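Local coordinates for ZT_dimer domain-containing protein (Thermotoga maritima, PDB 6VDA) that forms the cytoplasmic, zinc-binding C-terminal domain of CzcD, a cation diffusion facilitator that probably carries metal ions across the membrane, at residues D13-V18 against V31-V36; E67-R72 against E76-H81. One frame throughout, in Å; residues are numbered along the deposited sequence.

Contact 1 (D13-V18 against V31-V36); sequences DDIFAV and VRIRRV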
loop_
_atom_site.group_PDB
_atom_site.type_symbol
_atom_site.label_atom_id
_atom_site.label_comp_id
_atom_site.label_asym_id
_atom_site.label_seq_id
_atom_site.Cartn_x
_atom_site.Cartn_y
_atom_site.Cartn_z
ATOM N N ASP A 13 11.056 -3.620 18.625
ATOM C CA ASP A 13 11.082 -4.963 19.265
ATOM C C ASP A 13 9.649 -5.504 19.302
ATOM O O ASP A 13 9.450 -6.634 18.836
ATOM C CB ASP A 13 11.750 -4.932 20.647
ATOM C CG ASP A 13 13.272 -4.848 20.614
ATOM O OD1 ASP A 13 13.864 -5.215 19.584
ATOM O OD2 ASP A 13 13.863 -4.423 21.625
ATOM N N ASP A 14 8.687 -4.706 19.776
ATOM C CA ASP A 14 7.255 -5.099 19.927
ATOM C C ASP A 14 6.622 -5.364 18.550
ATOM O O ASP A 14 5.841 -6.322 18.440
ATOM C CB ASP A 14 6.472 -4.048 20.723
ATOM C CG ASP A 14 6.960 -3.891 22.156
ATOM O OD1 ASP A 14 8.051 -4.416 22.467
ATOM O OD2 ASP A 14 6.252 -3.248 22.953
ATOM N N ILE A 15 6.931 -4.540 17.542
ATOM C CA ILE A 15 6.403 -4.681 16.150
ATOM C C ILE A 15 6.876 -6.031 15.597
ATOM O O ILE A 15 6.027 -6.864 15.246
ATOM C CB ILE A 15 6.864 -3.514 15.252
ATOM C CG1 ILE A 15 6.317 -2.165 15.726
ATOM C CG2 ILE A 15 6.515 -3.785 13.795
ATOM C CD1 ILE A 15 7.036 -0.969 15.138
ATOM N N PHE A 16 8.193 -6.239 15.550
ATOM C CA PHE A 16 8.820 -7.494 15.057
ATOM C C PHE A 16 8.325 -8.673 15.902
ATOM O O PHE A 16 8.145 -9.764 15.344
ATOM C CB PHE A 16 10.344 -7.363 15.018
ATOM C CG PHE A 16 10.865 -6.721 13.759
ATOM C CD1 PHE A 16 11.027 -7.469 12.603
ATOM C CD2 PHE A 16 11.167 -5.371 13.718
ATOM C CE1 PHE A 16 11.501 -6.882 11.440
ATOM C CE2 PHE A 16 11.635 -4.783 12.552
ATOM C CZ PHE A 16 11.807 -5.541 11.417
ATOM N N ALA A 17 8.082 -8.451 17.197
ATOM C CA ALA A 17 7.566 -9.477 18.133
ATOM C C ALA A 17 6.181 -9.942 17.668
ATOM O O ALA A 17 5.946 -11.150 17.656
ATOM C CB ALA A 17 7.543 -8.942 19.547
ATOM N N VAL A 18 5.308 -9.017 17.264
ATOM C CA VAL A 18 3.931 -9.333 16.767
ATOM C C VAL A 18 3.987 -10.053 15.408
ATOM O O VAL A 18 3.171 -10.965 15.202
ATOM C CB VAL A 18 3.049 -8.074 16.676
ATOM C CG1 VAL A 18 1.717 -8.386 16.003
ATOM C CG2 VAL A 18 2.828 -7.438 18.044
ATOM N N VAL A 31 10.317 -0.852 7.650
ATOM C CA VAL A 31 9.530 -0.695 8.899
ATOM C C VAL A 31 9.898 0.657 9.503
ATOM O O VAL A 31 11.065 0.842 9.879
ATOM C CB VAL A 31 9.772 -1.861 9.865
ATOM C CG1 VAL A 31 8.896 -1.731 11.099
ATOM C CG2 VAL A 31 9.558 -3.195 9.162
ATOM N N ARG A 32 8.929 1.571 9.539
ATOM C CA ARG A 32 9.121 3.002 9.875
ATOM C C ARG A 32 8.077 3.390 10.929
ATOM O O ARG A 32 6.945 2.871 10.856
ATOM C CB ARG A 32 9.040 3.832 8.586
ATOM N N ILE A 33 8.471 4.245 11.878
ATOM C CA ILE A 33 7.622 4.775 12.987
ATOM C C ILE A 33 7.636 6.304 12.912
ATOM O O ILE A 33 8.733 6.861 12.769
ATOM C CB ILE A 33 8.148 4.291 14.353
ATOM C CG1 ILE A 33 8.255 2.768 14.432
ATOM C CG2 ILE A 33 7.306 4.846 15.489
ATOM C CD1 ILE A 33 9.218 2.307 15.496
ATOM N N ARG A 34 6.467 6.946 13.015
ATOM C CA ARG A 34 6.325 8.416 13.199
ATOM C C ARG A 34 5.625 8.681 14.537
ATOM O O ARG A 34 4.575 8.064 14.769
ATOM C CB ARG A 34 5.514 9.041 12.058
ATOM C CG ARG A 34 6.319 9.398 10.816
ATOM C CD ARG A 34 6.543 8.238 9.860
ATOM N NE ARG A 34 5.301 7.591 9.450
ATOM C CZ ARG A 34 5.189 6.682 8.485
ATOM N NH1 ARG A 34 6.247 6.294 7.791
ATOM N NH2 ARG A 34 4.003 6.168 8.212
ATOM N N ARG A 35 6.180 9.573 15.366
ATOM C CA ARG A 35 5.555 10.064 16.629
ATOM C C ARG A 35 4.694 11.291 16.311
ATOM O O ARG A 35 5.138 12.123 15.502
ATOM C CB ARG A 35 6.618 10.415 17.676
ATOM N N VAL A 36 3.499 11.371 16.905
ATOM C CA VAL A 36 2.580 12.550 16.834
ATOM C C VAL A 36 1.865 12.672 18.185
ATOM O O VAL A 36 0.907 11.908 18.422
ATOM C CB VAL A 36 1.573 12.443 15.670
ATOM C CG1 VAL A 36 0.877 13.772 15.410
ATOM C CG2 VAL A 36 2.220 11.920 14.394
#
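Ile15 lies over two strand residues at once, and each of its methyl branches has a partner of its own. The CD1 methyl of Ile15 meets CD1 of Ile33 at 4.0 Å, with CG1 of the same Ile33 equally near, whereas CG2 of Ile15 rests 4.1 Å from CG1 of Val31. The split follows from chi1 of Ile15, -64°: CG1 lies opposite the carbonyl carbon and carries the longer branch to Ile33, while CG2 lies opposite the backbone N, over Val31. In both pairs the side chains run alongside each other, pointing opposite ways. Aliphatic side chains thus pack a helix on one face of the mixed sheet. The fold is the small domain, with two helices on a three-stranded mixed sheet, that forms the dimerisation region of zinc transporters of this family; helix 6-19 covers edge strand 26-36, and the axes of segments 13-18 and 31-36 approach to 10.7 Å, their N-to-C directions 134° apart. Phe16 closes one border of the patch. Its CB leaves the helix beside the strand, but the ring reaches across, placing CZ 4.0 Å from CG2 of Val31 in an oblique approach. Val31 thereby divides its two methyls, CG1 serving Ile15 and CG2 serving Phe16. Tyr12 and Met11 of the same helix extend the apolar cover over Ile33, and Tyr12 also touches Val31. On the neighbouring antiparallel strand 39-48, Ile42 touches Ile15, while Arg34 NH1 forms a salt bridge with Glu43.

Contact 2 (E67-R72 against E76-H81); sequences EMLKRR and EDVTIH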
loop_
_atom_site.group_PDB
_atom_site.type_symbol
_atom_site.label_atom_id
_atom_site.label_comp_id
_atom_site.label_asym_id
_atom_site.label_seq_id
_atom_site.Cartn_x
_atom_site.Cartn_y
_atom_site.Cartn_z
ATOM N N GLU A 67 -3.696 -6.999 15.975
ATOM C CA GLU A 67 -2.724 -7.507 16.982
ATOM C C GLU A 67 -1.745 -6.400 17.384
ATOM O O GLU A 67 -1.404 -6.335 18.584
ATOM C CB GLU A 67 -1.971 -8.736 16.466
ATOM C CG GLU A 67 -2.768 -10.021 16.585
ATOM C CD GLU A 67 -3.350 -10.246 17.971
ATOM O OE1 GLU A 67 -2.574 -10.198 18.959
ATOM O OE2 GLU A 67 -4.583 -10.432 18.068
ATOM N N MET A 68 -1.310 -5.566 16.436
ATOM C CA MET A 68 -0.411 -4.413 16.713
ATOM C C MET A 68 -1.102 -3.482 17.717
ATOM O O MET A 68 -0.477 -3.150 18.729
ATOM C CB MET A 68 -0.082 -3.629 15.439
ATOM C CG MET A 68 0.707 -4.427 14.416
ATOM S SD MET A 68 2.457 -4.604 14.826
ATOM C CE MET A 68 2.978 -2.898 14.675
ATOM N N LEU A 69 -2.356 -3.102 17.444
ATOM C CA LEU A 69 -3.143 -2.137 18.261
ATOM C C LEU A 69 -3.396 -2.715 19.662
ATOM O O LEU A 69 -3.416 -1.924 20.619
ATOM C CB LEU A 69 -4.452 -1.806 17.532
ATOM C CG LEU A 69 -4.463 -0.492 16.746
ATOM C CD1 LEU A 69 -3.192 -0.313 15.939
ATOM C CD2 LEU A 69 -5.678 -0.401 15.837
ATOM N N LYS A 70 -3.567 -4.036 19.779
ATOM C CA LYS A 70 -3.821 -4.736 21.069
ATOM C C LYS A 70 -2.543 -4.748 21.922
ATOM O O LYS A 70 -2.666 -4.710 23.158
ATOM C CB LYS A 70 -4.306 -6.173 20.843
ATOM C CG LYS A 70 -5.785 -6.327 20.512
ATOM C CD LYS A 70 -6.298 -7.754 20.649
ATOM N N ARG A 71 -1.371 -4.812 21.287
ATOM C CA ARG A 71 -0.050 -4.996 21.956
ATOM C C ARG A 71 0.369 -3.694 22.645
ATOM O O ARG A 71 0.759 -3.748 23.829
ATOM C CB ARG A 71 1.008 -5.411 20.930
ATOM C CG ARG A 71 2.432 -5.462 21.464
ATOM C CD ARG A 71 2.826 -6.844 21.938
ATOM N NE ARG A 71 4.259 -6.927 22.192
ATOM C CZ ARG A 71 4.938 -8.060 22.352
ATOM N NH1 ARG A 71 4.322 -9.229 22.284
ATOM N NH2 ARG A 71 6.239 -8.021 22.582
ATOM N N ARG A 72 0.326 -2.583 21.906
ATOM C CA ARG A 72 0.721 -1.230 22.375
ATOM C C ARG A 72 -0.504 -0.315 22.313
ATOM O O ARG A 72 -1.083 -0.197 21.224
ATOM C CB ARG A 72 1.836 -0.669 21.488
ATOM C CG ARG A 72 3.120 -1.488 21.481
ATOM C CD ARG A 72 4.076 -1.061 22.574
ATOM N NE ARG A 72 4.650 0.270 22.323
ATOM C CZ ARG A 72 5.742 0.767 22.946
ATOM N NH1 ARG A 72 6.165 1.987 22.678
ATOM N NH2 ARG A 72 6.459 -0.000 23.751
ATOM N N GLU A 76 -1.491 4.397 17.011
ATOM C CA GLU A 76 -2.741 5.025 16.505
ATOM C C GLU A 76 -3.199 4.293 15.233
ATOM O O GLU A 76 -4.414 4.048 15.112
ATOM C CB GLU A 76 -2.504 6.520 16.266
ATOM C CG GLU A 76 -3.727 7.276 15.773
ATOM C CD GLU A 76 -4.875 7.399 16.764
ATOM O OE1 GLU A 76 -4.615 7.407 17.987
ATOM O OE2 GLU A 76 -6.031 7.492 16.307
ATOM N N ASP A 77 -2.276 3.954 14.321
ATOM C CA ASP A 77 -2.601 3.195 13.082
ATOM C C ASP A 77 -1.376 2.429 12.552
ATOM O O ASP A 77 -0.229 2.764 12.925
ATOM C CB ASP A 77 -3.166 4.117 12.001
ATOM C CG ASP A 77 -4.140 3.427 11.062
ATOM O OD1 ASP A 77 -4.133 2.178 11.018
ATOM O OD2 ASP A 77 -4.906 4.142 10.388
ATOM N N VAL A 78 -1.631 1.423 11.711
ATOM C CA VAL A 78 -0.598 0.559 11.075
ATOM C C VAL A 78 -1.027 0.290 9.642
ATOM O O VAL A 78 -2.102 -0.298 9.471
ATOM C CB VAL A 78 -0.412 -0.772 11.824
ATOM C CG1 VAL A 78 0.672 -1.619 11.169
ATOM C CG2 VAL A 78 -0.133 -0.552 13.304
ATOM N N THR A 79 -0.209 0.701 8.673
ATOM C CA THR A 79 -0.411 0.439 7.225
ATOM C C THR A 79 0.669 -0.543 6.761
ATOM O O THR A 79 1.871 -0.305 7.064
ATOM C CB THR A 79 -0.417 1.735 6.404
ATOM O OG1 THR A 79 0.893 2.298 6.452
ATOM C CG2 THR A 79 -1.425 2.747 6.902
ATOM N N ILE A 80 0.237 -1.591 6.053
ATOM C CA ILE A 80 1.065 -2.752 5.629
ATOM C C ILE A 80 0.942 -2.906 4.117
ATOM O O ILE A 80 -0.161 -3.190 3.653
ATOM C CB ILE A 80 0.612 -4.029 6.356
ATOM C CG1 ILE A 80 0.579 -3.822 7.871
ATOM C CG2 ILE A 80 1.489 -5.206 5.962
ATOM C CD1 ILE A 80 -0.078 -4.949 8.622
ATOM N N HIS A 81 2.052 -2.758 3.399
ATOM C CA HIS A 81 2.170 -3.030 1.945
ATOM C C HIS A 81 2.539 -4.505 1.759
ATOM O O HIS A 81 3.397 -5.007 2.524
ATOM C CB HIS A 81 3.155 -2.032 1.333
ATOM C CG HIS A 81 2.840 -0.626 1.721
ATOM N ND1 HIS A 81 3.674 0.124 2.540
ATOM C CD2 HIS A 81 1.758 0.148 1.464
ATOM C CE1 HIS A 81 3.138 1.311 2.734
ATOM N NE2 HIS A 81 1.957 1.350 2.088
#
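Met68 presses its CB against CG2 of Val78 at 3.7 Å, in the beta-alpha-beta crossover of strand 39-48, helix 54-71 and strand 75-84, at the helix-to-second-strand step. Strands 39-48 and 75-84 are parallel neighbours joined through the helix, which lays Met68 and Leu69 against Val78. The methionine is folded rather than extended: CG lies opposite the carbonyl carbon, and further bends at chi2 (-77°) and chi3 (-66°) curl the chain round, bringing the terminal CE to 4.1 Å from CG2 of Val78. CB, CG and CE of the methionine thus all border the same methyl, and the two side chains cross at about a right angle. Leu69 arrives differently. Its CB starts off beside the strand, yet the end turns in, and CD1 comes to 4.0 Å from CG2 of Val78, the leucine and valine side chains running opposite ways. Ile42 of the central strand and Ile15 of helix 6-19 also touch Met68. Just before Val78, Asp77 folds back on the chain: OD1 of Asp77 accepts a bent hydrogen bond from the backbone N of Val78 at 2.7 Å, with the donor on the anti side and 25° out of the carboxylate plane.

Contacts 1 and 2 follow one another along the chain, yet their centres are about 8 Å apart and both helices pack on the same sheet. Their shared seam is where CG1 of Ile15 meets CE of Met68 at 3.6 Å, so the methionine that bends over Val78 also borders the isoleucine over Val31 and Ile33. On either side along the helix, CG1 of Val18 lies 3.7 Å from CB of Glu67, and Asp14 OD2 makes a long, weak ion pair with Arg72 NH2. Zinc, held by His29, Asp45, Glu83 and Glu89, lies about 9 Å from the Val31 side chain; His81, on the strand of contact 2, hydrogen-bonds Asp45 OD1 through ND1, probably helping to position that ligand.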